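Local coordinates for rhamnose ABC transporter, rhamnose-binding protein (Actinomyces odontolyticus ATCC 17982, PDB 5BQ3) that probably binds a sugar, likely rhamnose, in the cleft between two lobes and presents it to the membrane part of an ABC importer, at residues V90-D95 against T115-S120; A156-T161 against I219-T224; A53-F58 against A278-A283; V263-L268 against R321-N326. One frame throughout, in Å; residues are numbered along the deposited sequence.

The chain folds into two lobes, each with a central parallel sheet, and contacts 1 and 2 join neighbouring strands of one sheet each, on opposite sides of the chain's centre. Both are buried and rest on backbone bonds, continued by A93 N to S118 O in contact 1 and by the S221 hydroxyl in contact 2. Contact 3 belongs to the same lobe as contact 1 and packs two covering helices with mostly apolar side chains, its one polar pair on the exposed side; its A278 touches V90 and F116. Contact 4, antiparallel, touches contact 2 through L268 and T224. It is partly buried: two phenylalanines pack inside, while E265, R321 and N323 meet at the more exposed edge.

Contact 1 of 4, residues V90-D95 against T115-S120; sequences VIAAND and TFDSDS
The ring of F116 carries V90 on one face and backbone on its rim: V90 CG1 sits 3.5 Å above the ring plane, over its centre, a CH-pi contact, while A92 N lies at the edge in the plane and I91 O close by it. V90 and the phenylalanine cross at about a right angle, and A92 CB adds a flank, 4.0 Å from F116 CE1. With CG of F116 set between its own N and carbonyl carbon (chi1 65°), the ring is brought alongside the neighbouring strand, its edge to the I91-A92 backbone and a face under V90 CG1.

The strands 88-91 and 112-116 belong to a beta-alpha-beta unit of the parallel sheet. I91 pairs with T115, and F116 N donates to I91 O at 3.1 Å. Beyond the strands the two segments still touch, since A93 N reaches S118 O at 3.2 Å. Small alanines suit this place, because A93 CB fits 3.6 Å from D119 O.

The ring and the valine make the apolar part of the contact, with A278 of helix 271-287 against both. Past the strands the chemistry turns polar: D119 OD1 takes both the hydroxyl of T115, whose OG1 is 2.7 Å away, and R125 in a salt bridge, and S118 OG pairs with K35, so that these polar groups are satisfied and probably help to fix the bend.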
loop_
_atom_site.group_PDB
_atom_site.type_symbol
_atom_site.label_atom_id
_atom_site.label_comp_id
_atom_site.label_asym_id
_atom_site.label_seq_id
_atom_site.Cartn_x
_atom_site.Cartn_y
_atom_site.Cartn_z
ATOM N N VAL A 90 10.341 -7.714 11.559
ATOM C CA VAL A 90 9.607 -7.067 10.465
ATOM C C VAL A 90 8.296 -6.531 11.061
ATOM O O VAL A 90 7.490 -7.323 11.548
ATOM C CB VAL A 90 9.392 -8.005 9.245
ATOM C CG1 VAL A 90 8.857 -7.227 8.052
ATOM C CG2 VAL A 90 10.685 -8.730 8.861
ATOM N N ILE A 91 8.107 -5.192 11.082
ATOM C CA ILE A 91 6.933 -4.598 11.729
ATOM C C ILE A 91 6.219 -3.521 10.879
ATOM O O ILE A 91 6.858 -2.702 10.229
ATOM C CB ILE A 91 7.335 -4.031 13.133
ATOM C CG1 ILE A 91 6.129 -3.420 13.887
ATOM C CG2 ILE A 91 8.520 -3.047 13.059
ATOM C CD1 ILE A 91 6.156 -3.561 15.355
ATOM N N ALA A 92 4.875 -3.530 10.930
ATOM C CA ALA A 92 4.004 -2.526 10.324
ATOM C C ALA A 92 3.549 -1.615 11.461
ATOM O O ALA A 92 2.633 -1.967 12.205
ATOM C CB ALA A 92 2.825 -3.189 9.619
ATOM N N ALA A 93 4.281 -0.500 11.664
ATOM C CA ALA A 93 4.085 0.452 12.760
ATOM C C ALA A 93 2.690 1.083 12.783
ATOM O O ALA A 93 2.241 1.643 11.780
ATOM C CB ALA A 93 5.141 1.545 12.698
ATOM N N ASN A 94 2.013 0.988 13.945
ATOM C CA ASN A 94 0.688 1.569 14.174
ATOM C C ASN A 94 0.798 3.090 14.298
ATOM O O ASN A 94 -0.085 3.816 13.846
ATOM C CB ASN A 94 0.049 0.972 15.425
ATOM C CG ASN A 94 -0.762 -0.278 15.184
ATOM O OD1 ASN A 94 -1.587 -0.349 14.265
ATOM N ND2 ASN A 94 -0.602 -1.263 16.055
ATOM N N ASP A 95 1.892 3.557 14.918
ATOM C CA ASP A 95 2.248 4.962 15.103
ATOM C C ASP A 95 3.754 5.100 14.872
ATOM O O ASP A 95 4.507 4.266 15.378
ATOM C CB ASP A 95 1.843 5.465 16.501
ATOM C CG ASP A 95 2.026 6.959 16.704
ATOM O OD1 ASP A 95 1.230 7.736 16.137
ATOM O OD2 ASP A 95 2.958 7.349 17.440
ATOM N N THR A 115 10.884 -2.196 8.676
ATOM C CA THR A 115 9.490 -1.753 8.711
ATOM C C THR A 115 8.881 -1.945 7.323
ATOM O O THR A 115 9.588 -1.815 6.329
ATOM C CB THR A 115 9.350 -0.308 9.217
ATOM O OG1 THR A 115 10.202 0.553 8.465
ATOM C CG2 THR A 115 9.645 -0.171 10.703
ATOM N N PHE A 116 7.588 -2.293 7.255
ATOM C CA PHE A 116 6.878 -2.492 5.988
ATOM C C PHE A 116 5.437 -1.965 6.096
ATOM O O PHE A 116 4.903 -1.884 7.199
ATOM C CB PHE A 116 6.945 -3.965 5.498
ATOM C CG PHE A 116 6.307 -5.114 6.264
ATOM C CD1 PHE A 116 5.889 -4.958 7.584
ATOM C CD2 PHE A 116 6.158 -6.363 5.672
ATOM C CE1 PHE A 116 5.312 -6.023 8.283
ATOM C CE2 PHE A 116 5.580 -7.428 6.375
ATOM C CZ PHE A 116 5.167 -7.252 7.676
ATOM N N ASP A 117 4.836 -1.559 4.955
ATOM C CA ASP A 117 3.484 -0.975 4.833
ATOM C C ASP A 117 3.485 0.443 5.450
ATOM O O ASP A 117 3.439 1.429 4.709
ATOM C CB ASP A 117 2.386 -1.894 5.441
ATOM C CG ASP A 117 0.984 -1.316 5.504
ATOM O OD1 ASP A 117 0.483 -0.847 4.456
ATOM O OD2 ASP A 117 0.362 -1.391 6.584
ATOM N N SER A 118 3.573 0.535 6.795
ATOM C CA SER A 118 3.629 1.789 7.536
ATOM C C SER A 118 4.949 1.887 8.298
ATOM O O SER A 118 5.317 0.969 9.038
ATOM C CB SER A 118 2.442 1.916 8.482
ATOM O OG SER A 118 1.241 2.050 7.741
ATOM N N ASP A 119 5.661 3.004 8.092
ATOM C CA ASP A 119 6.963 3.278 8.681
ATOM C C ASP A 119 6.878 3.852 10.095
ATOM O O ASP A 119 5.834 4.354 10.525
ATOM C CB ASP A 119 7.732 4.275 7.784
ATOM C CG ASP A 119 9.249 4.272 7.949
ATOM O OD1 ASP A 119 9.795 3.252 8.441
ATOM O OD2 ASP A 119 9.890 5.280 7.569
ATOM N N SER A 120 8.008 3.772 10.808
ATOM C CA SER A 120 8.237 4.377 12.109
ATOM C C SER A 120 9.046 5.661 11.844
ATOM O O SER A 120 9.084 6.110 10.690
ATOM C CB SER A 120 8.965 3.397 13.027
ATOM O OG SER A 120 10.268 3.103 12.553
#

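Contact 2 of 4, residues A156-T161 against I219-T224; sequences AILSAT and IVSPTT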
loop_
_atom_site.group_PDB
_atom_site.type_symbol
_atom_site.label_atom_id
_atom_site.label_comp_id
_atom_site.label_asym_id
_atom_site.label_seq_id
_atom_site.Cartn_x
_atom_site.Cartn_y
_atom_site.Cartn_z
ATOM N N ALA A 156 -13.874 14.253 -11.705
ATOM C CA ALA A 156 -14.107 14.631 -10.309
ATOM C C ALA A 156 -13.345 13.697 -9.366
ATOM O O ALA A 156 -13.238 12.506 -9.644
ATOM C CB ALA A 156 -15.593 14.595 -9.995
ATOM N N ILE A 157 -12.810 14.234 -8.257
ATOM C CA ILE A 157 -12.061 13.439 -7.281
ATOM C C ILE A 157 -12.906 13.245 -6.009
ATOM O O ILE A 157 -13.375 14.220 -5.424
ATOM C CB ILE A 157 -10.658 14.056 -6.974
ATOM C CG1 ILE A 157 -9.792 14.152 -8.262
ATOM C CG2 ILE A 157 -9.921 13.260 -5.874
ATOM C CD1 ILE A 157 -8.616 15.120 -8.198
ATOM N N LEU A 158 -13.105 11.974 -5.606
ATOM C CA LEU A 158 -13.810 11.579 -4.388
ATOM C C LEU A 158 -12.773 10.953 -3.455
ATOM O O LEU A 158 -12.481 9.756 -3.544
ATOM C CB LEU A 158 -14.988 10.623 -4.683
ATOM C CG LEU A 158 -16.018 10.452 -3.549
ATOM C CD1 LEU A 158 -17.418 10.475 -4.081
ATOM C CD2 LEU A 158 -15.791 9.169 -2.780
ATOM N N SER A 159 -12.180 11.793 -2.595
ATOM C CA SER A 159 -11.123 11.409 -1.663
ATOM C C SER A 159 -11.680 10.926 -0.307
ATOM O O SER A 159 -12.899 10.824 -0.135
ATOM C CB SER A 159 -10.186 12.593 -1.454
ATOM O OG SER A 159 -8.986 12.188 -0.819
ATOM N N ALA A 160 -10.775 10.617 0.648
ATOM C CA ALA A 160 -11.100 10.183 2.010
ATOM C C ALA A 160 -11.435 11.423 2.862
ATOM O O ALA A 160 -12.338 12.167 2.484
ATOM C CB ALA A 160 -9.927 9.408 2.590
ATOM N N THR A 161 -10.732 11.664 3.991
ATOM C CA THR A 161 -10.939 12.873 4.798
ATOM C C THR A 161 -10.203 14.033 4.126
ATOM O O THR A 161 -9.281 13.804 3.339
ATOM C CB THR A 161 -10.475 12.695 6.255
ATOM O OG1 THR A 161 -9.162 12.139 6.282
ATOM C CG2 THR A 161 -11.424 11.861 7.084
ATOM N N ILE A 219 -14.809 9.578 -12.478
ATOM C CA ILE A 219 -14.577 9.827 -11.054
ATOM C C ILE A 219 -13.316 9.060 -10.627
ATOM O O ILE A 219 -13.204 7.866 -10.900
ATOM C CB ILE A 219 -15.809 9.471 -10.149
ATOM C CG1 ILE A 219 -17.078 10.238 -10.575
ATOM C CG2 ILE A 219 -15.506 9.726 -8.662
ATOM C CD1 ILE A 219 -18.409 9.634 -10.128
ATOM N N VAL A 220 -12.368 9.759 -9.976
ATOM C CA VAL A 220 -11.142 9.176 -9.414
ATOM C C VAL A 220 -11.354 9.067 -7.916
ATOM O O VAL A 220 -11.624 10.082 -7.270
ATOM C CB VAL A 220 -9.843 9.961 -9.741
ATOM C CG1 VAL A 220 -8.602 9.170 -9.336
ATOM C CG2 VAL A 220 -9.776 10.336 -11.205
ATOM N N SER A 221 -11.252 7.850 -7.362
ATOM C CA SER A 221 -11.434 7.664 -5.928
ATOM C C SER A 221 -10.183 7.025 -5.311
ATOM O O SER A 221 -10.048 5.800 -5.317
ATOM C CB SER A 221 -12.693 6.861 -5.632
ATOM O OG SER A 221 -13.230 7.261 -4.382
ATOM N N PRO A 222 -9.238 7.846 -4.783
ATOM C CA PRO A 222 -8.016 7.272 -4.193
ATOM C C PRO A 222 -8.251 6.735 -2.768
ATOM O O PRO A 222 -7.468 7.003 -1.853
ATOM C CB PRO A 222 -7.037 8.448 -4.228
ATOM C CG PRO A 222 -7.904 9.660 -4.107
ATOM C CD PRO A 222 -9.246 9.324 -4.681
ATOM N N THR A 223 -9.332 5.947 -2.595
ATOM C CA THR A 223 -9.773 5.346 -1.329
ATOM C C THR A 223 -10.595 4.082 -1.631
ATOM O O THR A 223 -11.498 4.121 -2.470
ATOM C CB THR A 223 -10.553 6.380 -0.458
ATOM O OG1 THR A 223 -11.247 5.713 0.601
ATOM C CG2 THR A 223 -11.531 7.233 -1.260
ATOM N N THR A 224 -10.278 2.968 -0.948
ATOM C CA THR A 224 -10.966 1.681 -1.119
ATOM C C THR A 224 -12.430 1.756 -0.653
ATOM O O THR A 224 -13.282 1.054 -1.201
ATOM C CB THR A 224 -10.221 0.552 -0.389
ATOM O OG1 THR A 224 -10.151 0.847 1.005
ATOM C CG2 THR A 224 -8.822 0.308 -0.953
#
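A156 and I157 pair with I219 and V220 as adjacent parallel strands in the parallel sheet of the second lobe, a three-layer alpha-beta-alpha arrangement with helices on both faces, and this is the tight half of the contact. V220 N donates to A156 O at 2.9 Å, and L158 N takes V220 O, both bonds nearly straight. Branched I157, I219 and V220 suit strand positions, and I219 CG2 comes 4.1 Å from L158 CB. Helices 165-180 and 199-212 cover the two faces of the pair.

The next rung of the ladder would need an amide at P222, which has none. S221 OG supplies the missing donor, meeting L158 O at 2.7 Å in the carbonyl plane, while P222 CD rests 3.5 Å from the same oxygen. Without the S221 hydroxyl, as with an alanine here, L158 O would probably lose its donor, because the proline that follows cannot provide one.

Past this point the two segments part. P222 centres an inverse gamma turn, and the backbones diverge to partly exposed T161 and T224, which do not meet. T223 spans the opening: it is the N-cap of the helix that follows, its OG1 hydrogen-bonded to D197. OG1 stands anti to the backbone N (chi1 166°), and that leaves the methyl to face strand 153-159, with T223 CG2 3.5 Å from L158 O.

Contact 3 of 4, residues A53-F58 against A278-A283; sequences AGEIGF and AAYAGA
I56, the last residue of helix 40-56, lays its side chain against helix 271-287, a helix-helix packing on the outside of the parallel sheet in the first lobe. From CB the chain forks. With CG1 anti to the carbonyl carbon (chi1 -67°), the CG2 branch goes to A283, its methyl 3.8 Å from A283 CB. The longer branch runs over the face of the Y280 ring, the two side chains pointing in opposite directions: I56 CG1 is 3.6 Å from Y280 CE1, and at the tip I56 CD1 hangs 3.7 Å over the centre of the Y280 ring, a CH-pi contact. That same CD1 lies 3.5 Å from A279 O. Isoleucine suits the place because its two arms can fill the groove between the alanine and the tyrosine.

The alanines A279 and A283 have little bulk, which lets the helices come close; A53 and A279 have their CA atoms 5.8 Å apart. F58 closes the other flank, its CZ 3.8 Å from A283 CB. G57, the first residue past the helix, has positive phi, which suits glycine and probably helps turn the chain so that F58 comes back to A283, while A53 O accepts from both G57 N and F58 N.

On the exposed side E55 crosses Y280 at about a right angle, its carboxylate turned 66° from the ring. OE1 is hydrogen-bonded to Y276, whose ring also meets that of Y280, and E55 OE1 lies 3.1 Å from Y280 OH.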
loop_
_atom_site.group_PDB
_atom_site.type_symbol
_atom_site.label_atom_id
_atom_site.label_comp_id
_atom_site.label_asym_id
_atom_site.label_seq_id
_atom_site.Cartn_x
_atom_site.Cartn_y
_atom_site.Cartn_z
ATOM N N ALA A 53 10.657 -16.353 3.993
ATOM C CA ALA A 53 11.500 -16.780 5.117
ATOM C C ALA A 53 11.820 -18.281 5.058
ATOM O O ALA A 53 12.919 -18.685 5.444
ATOM C CB ALA A 53 10.823 -16.443 6.437
ATOM N N GLY A 54 10.872 -19.074 4.559
ATOM C CA GLY A 54 11.022 -20.511 4.361
ATOM C C GLY A 54 11.995 -20.815 3.239
ATOM O O GLY A 54 12.819 -21.722 3.362
ATOM N N GLU A 55 11.914 -20.029 2.138
ATOM C CA GLU A 55 12.791 -20.117 0.966
ATOM C C GLU A 55 14.234 -19.775 1.345
ATOM O O GLU A 55 15.159 -20.467 0.919
ATOM C CB GLU A 55 12.309 -19.173 -0.152
ATOM C CG GLU A 55 11.096 -19.663 -0.923
ATOM C CD GLU A 55 10.557 -18.702 -1.966
ATOM O OE1 GLU A 55 11.359 -17.954 -2.571
ATOM O OE2 GLU A 55 9.326 -18.717 -2.196
ATOM N N ILE A 56 14.411 -18.702 2.149
ATOM C CA ILE A 56 15.698 -18.206 2.651
ATOM C C ILE A 56 16.348 -19.294 3.534
ATOM O O ILE A 56 17.529 -19.609 3.357
ATOM C CB ILE A 56 15.499 -16.853 3.405
ATOM C CG1 ILE A 56 15.074 -15.729 2.437
ATOM C CG2 ILE A 56 16.753 -16.444 4.169
ATOM C CD1 ILE A 56 14.283 -14.587 3.062
ATOM N N GLY A 57 15.559 -19.865 4.445
ATOM C CA GLY A 57 16.004 -20.927 5.337
ATOM C C GLY A 57 16.220 -20.505 6.775
ATOM O O GLY A 57 17.170 -20.970 7.409
ATOM N N PHE A 58 15.329 -19.638 7.310
ATOM C CA PHE A 58 15.382 -19.181 8.701
ATOM C C PHE A 58 15.064 -20.339 9.645
ATOM O O PHE A 58 14.195 -21.160 9.331
ATOM C CB PHE A 58 14.398 -18.021 8.939
ATOM C CG PHE A 58 14.909 -16.640 8.601
ATOM C CD1 PHE A 58 15.637 -15.904 9.530
ATOM C CD2 PHE A 58 14.611 -16.051 7.378
ATOM C CE1 PHE A 58 16.087 -14.616 9.227
ATOM C CE2 PHE A 58 15.062 -14.761 7.076
ATOM C CZ PHE A 58 15.795 -14.053 8.003
ATOM N N ALA A 278 10.459 -7.706 2.224
ATOM C CA ALA A 278 10.831 -7.391 3.607
ATOM C C ALA A 278 11.621 -8.524 4.279
ATOM O O ALA A 278 12.607 -8.245 4.958
ATOM C CB ALA A 278 9.589 -7.068 4.416
ATOM N N ALA A 279 11.205 -9.791 4.074
ATOM C CA ALA A 279 11.870 -10.968 4.636
ATOM C C ALA A 279 13.257 -11.156 4.020
ATOM O O ALA A 279 14.185 -11.539 4.734
ATOM C CB ALA A 279 11.020 -12.207 4.418
ATOM N N TYR A 280 13.406 -10.855 2.708
ATOM C CA TYR A 280 14.685 -10.945 1.996
ATOM C C TYR A 280 15.602 -9.786 2.387
ATOM O O TYR A 280 16.818 -9.973 2.450
ATOM C CB TYR A 280 14.478 -10.982 0.471
ATOM C CG TYR A 280 14.291 -12.384 -0.071
ATOM C CD1 TYR A 280 15.385 -13.163 -0.438
ATOM C CD2 TYR A 280 13.022 -12.941 -0.197
ATOM C CE1 TYR A 280 15.219 -14.461 -0.922
ATOM C CE2 TYR A 280 12.845 -14.236 -0.680
ATOM C CZ TYR A 280 13.946 -14.996 -1.035
ATOM O OH TYR A 280 13.768 -16.270 -1.519
ATOM N N ALA A 281 15.012 -8.602 2.664
ATOM C CA ALA A 281 15.720 -7.392 3.091
ATOM C C ALA A 281 16.320 -7.577 4.481
ATOM O O ALA A 281 17.446 -7.149 4.719
ATOM C CB ALA A 281 14.781 -6.202 3.082
ATOM N N GLY A 282 15.572 -8.234 5.367
ATOM C CA GLY A 282 15.988 -8.531 6.730
ATOM C C GLY A 282 17.074 -9.584 6.787
ATOM O O GLY A 282 17.992 -9.481 7.603
ATOM N N ALA A 283 16.981 -10.595 5.902
ATOM C CA ALA A 283 17.949 -11.685 5.773
ATOM C C ALA A 283 19.283 -11.162 5.248
ATOM O O ALA A 283 20.334 -11.641 5.672
ATOM C CB ALA A 283 17.405 -12.758 4.845
#

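Contact 4 of 4, residues V263-L268 against R321-N326; sequences VKEFAL and RFNADN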
loop_
_atom_site.group_PDB
_atom_site.type_symbol
_atom_site.label_atom_id
_atom_site.label_comp_id
_atom_site.label_asym_id
_atom_site.label_seq_id
_atom_site.Cartn_x
_atom_site.Cartn_y
_atom_site.Cartn_z
ATOM N N VAL A 263 -17.091 -0.672 -13.337
ATOM C CA VAL A 263 -15.660 -0.389 -13.229
ATOM C C VAL A 263 -14.932 -1.188 -14.323
ATOM O O VAL A 263 -15.197 -2.378 -14.486
ATOM C CB VAL A 263 -15.119 -0.708 -11.802
ATOM C CG1 VAL A 263 -13.627 -0.401 -11.685
ATOM C CG2 VAL A 263 -15.905 0.044 -10.731
ATOM N N LYS A 264 -14.047 -0.530 -15.087
ATOM C CA LYS A 264 -13.269 -1.186 -16.143
ATOM C C LYS A 264 -11.875 -1.543 -15.620
ATOM O O LYS A 264 -11.433 -2.685 -15.793
ATOM C CB LYS A 264 -13.184 -0.312 -17.407
ATOM C CG LYS A 264 -14.483 -0.294 -18.207
ATOM C CD LYS A 264 -14.334 0.414 -19.543
ATOM C CE LYS A 264 -15.604 0.339 -20.358
ATOM N NZ LYS A 264 -15.447 0.983 -21.689
ATOM N N GLU A 265 -11.201 -0.580 -14.949
ATOM C CA GLU A 265 -9.868 -0.766 -14.377
ATOM C C GLU A 265 -9.618 0.176 -13.196
ATOM O O GLU A 265 -9.915 1.370 -13.260
ATOM C CB GLU A 265 -8.774 -0.567 -15.446
ATOM C CG GLU A 265 -7.414 -1.122 -15.049
ATOM C CD GLU A 265 -6.321 -0.986 -16.091
ATOM O OE1 GLU A 265 -6.002 0.159 -16.483
ATOM O OE2 GLU A 265 -5.764 -2.032 -16.494
ATOM N N PHE A 266 -9.055 -0.384 -12.123
ATOM C CA PHE A 266 -8.627 0.312 -10.915
ATOM C C PHE A 266 -7.230 -0.207 -10.556
ATOM O O PHE A 266 -6.731 -1.112 -11.224
ATOM C CB PHE A 266 -9.641 0.142 -9.755
ATOM C CG PHE A 266 -9.757 -1.254 -9.188
ATOM C CD1 PHE A 266 -10.640 -2.174 -9.741
ATOM C CD2 PHE A 266 -9.003 -1.640 -8.086
ATOM C CE1 PHE A 266 -10.739 -3.467 -9.223
ATOM C CE2 PHE A 266 -9.098 -2.937 -7.575
ATOM C CZ PHE A 266 -9.975 -3.837 -8.137
ATOM N N ALA A 267 -6.592 0.365 -9.535
ATOM C CA ALA A 267 -5.264 -0.059 -9.121
ATOM C C ALA A 267 -5.157 -0.189 -7.606
ATOM O O ALA A 267 -5.998 0.326 -6.873
ATOM C CB ALA A 267 -4.217 0.920 -9.633
ATOM N N LEU A 268 -4.124 -0.915 -7.156
ATOM C CA LEU A 268 -3.735 -1.128 -5.763
ATOM C C LEU A 268 -2.331 -1.750 -5.778
ATOM O O LEU A 268 -1.454 -1.212 -6.456
ATOM C CB LEU A 268 -4.767 -1.968 -4.965
ATOM C CG LEU A 268 -4.737 -1.831 -3.432
ATOM C CD1 LEU A 268 -5.391 -0.541 -2.958
ATOM C CD2 LEU A 268 -5.395 -3.007 -2.780
ATOM N N ARG A 321 -2.377 -2.992 -11.570
ATOM C CA ARG A 321 -3.636 -2.621 -12.218
ATOM C C ARG A 321 -4.545 -3.841 -12.291
ATOM O O ARG A 321 -4.120 -4.902 -12.755
ATOM C CB ARG A 321 -3.396 -2.029 -13.618
ATOM C CG ARG A 321 -2.786 -0.642 -13.611
ATOM C CD ARG A 321 -2.808 -0.044 -14.991
ATOM N NE ARG A 321 -1.792 0.991 -15.130
ATOM C CZ ARG A 321 -1.697 1.817 -16.166
ATOM N NH1 ARG A 321 -2.571 1.744 -17.164
ATOM N NH2 ARG A 321 -0.734 2.727 -16.210
ATOM N N PHE A 322 -5.790 -3.692 -11.813
ATOM C CA PHE A 322 -6.775 -4.771 -11.793
ATOM C C PHE A 322 -7.912 -4.496 -12.766
ATOM O O PHE A 322 -8.517 -3.423 -12.741
ATOM C CB PHE A 322 -7.336 -4.991 -10.377
ATOM C CG PHE A 322 -6.309 -5.262 -9.302
ATOM C CD1 PHE A 322 -5.723 -4.222 -8.594
ATOM C CD2 PHE A 322 -5.951 -6.565 -8.975
ATOM C CE1 PHE A 322 -4.782 -4.477 -7.594
ATOM C CE2 PHE A 322 -5.003 -6.817 -7.981
ATOM C CZ PHE A 322 -4.420 -5.771 -7.300
ATOM N N ASN A 323 -8.193 -5.484 -13.618
ATOM C CA ASN A 323 -9.259 -5.484 -14.619
ATOM C C ASN A 323 -9.933 -6.862 -14.604
ATOM O O ASN A 323 -9.564 -7.706 -13.783
ATOM C CB ASN A 323 -8.719 -5.117 -16.012
ATOM C CG ASN A 323 -7.414 -5.779 -16.375
ATOM O OD1 ASN A 323 -7.313 -7.005 -16.498
ATOM N ND2 ASN A 323 -6.382 -4.973 -16.552
ATOM N N ALA A 324 -10.906 -7.095 -15.504
ATOM C CA ALA A 324 -11.677 -8.336 -15.584
ATOM C C ALA A 324 -10.849 -9.585 -15.958
ATOM O O ALA A 324 -11.358 -10.701 -15.845
ATOM C CB ALA A 324 -12.807 -8.155 -16.571
ATOM N N ASP A 325 -9.575 -9.405 -16.352
ATOM C CA ASP A 325 -8.686 -10.499 -16.759
ATOM C C ASP A 325 -7.814 -11.037 -15.607
ATOM O O ASP A 325 -7.260 -12.131 -15.742
ATOM C CB ASP A 325 -7.782 -10.050 -17.923
ATOM C CG ASP A 325 -8.528 -9.350 -19.041
ATOM O OD1 ASP A 325 -9.200 -10.044 -19.829
ATOM O OD2 ASP A 325 -8.458 -8.105 -19.112
ATOM N N ASN A 326 -7.689 -10.288 -14.492
ATOM C CA ASN A 326 -6.865 -10.710 -13.356
ATOM C C ASN A 326 -7.562 -10.508 -11.990
ATOM O O ASN A 326 -6.969 -10.849 -10.963
ATOM C CB ASN A 326 -5.518 -9.965 -13.378
ATOM C CG ASN A 326 -5.587 -8.478 -13.100
ATOM O OD1 ASN A 326 -6.552 -7.788 -13.454
ATOM N ND2 ASN A 326 -4.550 -7.949 -12.466
#
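F266 and F322 form the hydrogen-bonded pair of a small two-stranded antiparallel sheet, which brings the end of the chain back against the second lobe. F322 N donates to F266 O at 2.8 Å, and F266 N answers to F322 O. Their side chains share a face of the sheet: F322 CB lies 3.6 Å above the plane of the F266 ring, offset toward its rim, and the two rings, though nearly parallel, are slid so far apart that they barely overlap. L268 CB adds to the apolar patch, 3.6 Å from F322 CE1.

At the partly exposed margin E265 reaches across in an extended chain, CG anti to the backbone N (chi1 -163°). Its OE2 accepts from N323 ND2 at 3.0 Å through the anti lone pair, within the amide plane. OE1 lies beside R321 CD and forms a long salt bridge with R321 NH1, 3.8 Å away, the carboxylate standing nearly square to the guanidinium. Were E265 replaced by an alanine, N323 ND2 would probably lose this acceptor and R321 one of its carboxylate neighbours, D143 being another, in a long, weak ion pair with NH2.

Further out, M254 and V258 of helix 251-260 back F266, and Y330 meets the F322 ring edge-to-face. Helix 134-149 covers the other face through T140 and M144. The turn after the strand is fastened by N326, whose amide uses both ends: ND2 donates to R321 O, and OD1 receives N323 N at 2.8 Å in an almost straight bond of 179°.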